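Local coordinates for protein aminotransferase class-III (Sphaerobacter thermophilus DSM 20745, PDB 6K8H) that is an omega-transaminase of the class-III aminotransferase family, with the PLP-dependent aminotransferase fold, and carries (5-hydroxy-4,6-dimethylpyridin-3-yl)methyl dihydrogen phosphate in its pocket, at residues R207-H212 with R246-V251. Sequence-based numbering, arbitrary orientation.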
loop_
_atom_site.group_PDB
_atom_site.type_symbol
_atom_site.label_atom_id
_atom_site.label_comp_id
_atom_site.label_asym_id
_atom_site.label_seq_id
_atom_site.Cartn_x
_atom_site.Cartn_y
_atom_site.Cartn_z
ATOM N N ARG B 207 2.737 19.635 -27.607
ATOM C CA ARG B 207 3.664 19.101 -28.601
ATOM C C ARG B 207 4.143 17.703 -28.210
ATOM O O ARG B 207 4.243 16.808 -29.064
ATOM C CB ARG B 207 4.851 20.050 -28.781
ATOM C CG ARG B 207 4.538 21.366 -29.511
ATOM C CD ARG B 207 5.815 22.207 -29.683
ATOM N NE ARG B 207 6.121 22.990 -28.484
ATOM C CZ ARG B 207 7.350 23.219 -28.009
ATOM N NH1 ARG B 207 8.411 22.712 -28.630
ATOM N NH2 ARG B 207 7.514 23.953 -26.903
ATOM N N LEU B 208 4.418 17.488 -26.918
ATOM C CA LEU B 208 4.864 16.170 -26.471
ATOM C C LEU B 208 3.753 15.126 -26.564
ATOM O O LEU B 208 4.003 13.986 -26.977
ATOM C CB LEU B 208 5.408 16.261 -25.048
ATOM C CG LEU B 208 6.845 16.771 -24.982
ATOM C CD1 LEU B 208 7.180 17.224 -23.563
ATOM C CD2 LEU B 208 7.816 15.693 -25.440
ATOM N N ILE B 209 2.533 15.479 -26.173
ATOM C CA ILE B 209 1.423 14.490 -26.280
ATOM C C ILE B 209 1.181 14.146 -27.757
ATOM O O ILE B 209 1.041 12.963 -28.075
ATOM C CB ILE B 209 0.162 15.006 -25.568
ATOM C CG1 ILE B 209 0.371 15.003 -24.051
ATOM C CG2 ILE B 209 -1.048 14.190 -25.980
ATOM C CD1 ILE B 209 -0.642 15.780 -23.274
ATOM N N GLU B 210 1.248 15.154 -28.621
ATOM C CA GLU B 210 0.992 14.968 -30.070
ATOM C C GLU B 210 2.017 13.982 -30.641
ATOM O O GLU B 210 1.626 13.065 -31.347
ATOM C CB GLU B 210 1.121 16.333 -30.740
ATOM C CG GLU B 210 0.000 16.624 -31.707
ATOM C CD GLU B 210 0.015 15.634 -32.842
ATOM O OE1 GLU B 210 1.061 15.020 -33.029
ATOM O OE2 GLU B 210 -1.009 15.481 -33.524
ATOM N N GLN B 211 3.271 14.147 -30.237
ATOM C CA GLN B 211 4.436 13.345 -30.669
ATOM C C GLN B 211 4.275 11.885 -30.232
ATOM O O GLN B 211 4.700 11.014 -30.988
ATOM C CB GLN B 211 5.681 13.966 -30.040
ATOM C CG GLN B 211 6.959 13.188 -30.285
ATOM C CD GLN B 211 8.190 14.005 -29.978
ATOM O OE1 GLN B 211 9.296 13.479 -29.907
ATOM N NE2 GLN B 211 8.007 15.306 -29.827
ATOM N N HIS B 212 3.680 11.653 -29.059
ATOM C CA HIS B 212 3.603 10.307 -28.486
ATOM C C HIS B 212 2.173 9.777 -28.421
ATOM O O HIS B 212 1.882 8.886 -27.614
ATOM C CB HIS B 212 4.216 10.274 -27.083
ATOM C CG HIS B 212 5.658 10.661 -27.034
ATOM N ND1 HIS B 212 6.679 9.753 -27.217
ATOM C CD2 HIS B 212 6.254 11.857 -26.811
ATOM C CE1 HIS B 212 7.841 10.371 -27.101
ATOM N NE2 HIS B 212 7.611 11.649 -26.859
ATOM N N ARG B 246 -8.744 13.739 -24.636
ATOM C CA ARG B 246 -9.983 13.164 -25.150
ATOM C C ARG B 246 -9.887 12.894 -26.650
ATOM O O ARG B 246 -10.337 11.846 -27.133
ATOM C CB ARG B 246 -11.150 14.095 -24.834
ATOM C CG ARG B 246 -12.444 13.690 -25.494
ATOM C CD ARG B 246 -13.127 12.541 -24.760
ATOM N NE ARG B 246 -14.525 12.442 -25.177
ATOM C CZ ARG B 246 -15.527 13.101 -24.598
ATOM N NH1 ARG B 246 -15.290 13.896 -23.559
ATOM N NH2 ARG B 246 -16.767 12.964 -25.061
ATOM N N ALA B 247 -9.274 13.810 -27.404
ATOM C CA ALA B 247 -9.176 13.611 -28.853
ATOM C C ALA B 247 -8.386 12.360 -29.197
ATOM O O ALA B 247 -8.671 11.702 -30.209
ATOM C CB ALA B 247 -8.530 14.825 -29.519
ATOM N N TYR B 248 -7.362 12.068 -28.391
ATOM C CA TYR B 248 -6.395 10.978 -28.698
ATOM C C TYR B 248 -6.676 9.655 -27.975
ATOM O O TYR B 248 -5.854 8.752 -28.115
ATOM C CB TYR B 248 -4.974 11.480 -28.441
ATOM C CG TYR B 248 -4.560 12.604 -29.352
ATOM C CD1 TYR B 248 -5.185 12.794 -30.572
ATOM C CD2 TYR B 248 -3.529 13.459 -29.015
ATOM C CE1 TYR B 248 -4.811 13.817 -31.425
ATOM C CE2 TYR B 248 -3.142 14.489 -29.852
ATOM C CZ TYR B 248 -3.780 14.664 -31.065
ATOM O OH TYR B 248 -3.406 15.674 -31.897
ATOM N N GLY B 249 -7.784 9.541 -27.254
ATOM C CA GLY B 249 -8.064 8.320 -26.524
ATOM C C GLY B 249 -7.123 8.061 -25.370
ATOM O O GLY B 249 -6.916 6.899 -24.989
ATOM N N ILE B 250 -6.555 9.119 -24.798
ATOM C CA ILE B 250 -5.626 9.032 -23.675
ATOM C C ILE B 250 -6.391 9.268 -22.380
ATOM O O ILE B 250 -7.159 10.236 -22.267
ATOM C CB ILE B 250 -4.484 10.051 -23.822
ATOM C CG1 ILE B 250 -3.663 9.758 -25.070
ATOM C CG2 ILE B 250 -3.586 10.041 -22.585
ATOM C CD1 ILE B 250 -2.787 10.909 -25.455
ATOM N N VAL B 251 -6.168 8.396 -21.397
ATOM C CA VAL B 251 -6.849 8.480 -20.109
ATOM C C VAL B 251 -6.233 9.619 -19.303
ATOM O O VAL B 251 -5.024 9.627 -19.051
ATOM C CB VAL B 251 -6.736 7.148 -19.353
ATOM C CG1 VAL B 251 -7.251 7.290 -17.939
ATOM C CG2 VAL B 251 -7.471 6.024 -20.112
#
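Ile209 meets Tyr248 and Ile250 where the C-terminal ends of helices 202-211 and 235-248 pack side by side on the seven-stranded mixed sheet of the large aminotransferase domain. Glu210 and Tyr248 have the closest CA atoms, 8.5 Å apart.

The apolar part is small. CG2 of Ile209, anti to the backbone N, lies 3.8 Å from Ile250 CD1. The same methyl sits at the edge of the Tyr248 ring, in its plane, 4.0 Å from CD2. Both isoleucines are buried and also touch Val219 of strand 216-221, so the helix pair is seated on the sheet.

Helix 235-248 ends in a Schellman motif, with Gly249 at positive phi (68°). The chain then turns through Ile250 into strand 251-255, whose Val251 pairs by backbone hydrogen bonds with strand 216-221. The Tyr248 carbonyl accepts a hydrogen bond from Arg144.

The polar part is at the partly exposed margin. Glu210 is bent at chi2 (-63°), which brings its carboxylate over to Tyr248. Arg213 makes a long, weak ion pair with OE2. The carboxylate plane stands 88° from the ring plane, and Glu210 OE2 lies 2.9 Å from Tyr248 OH.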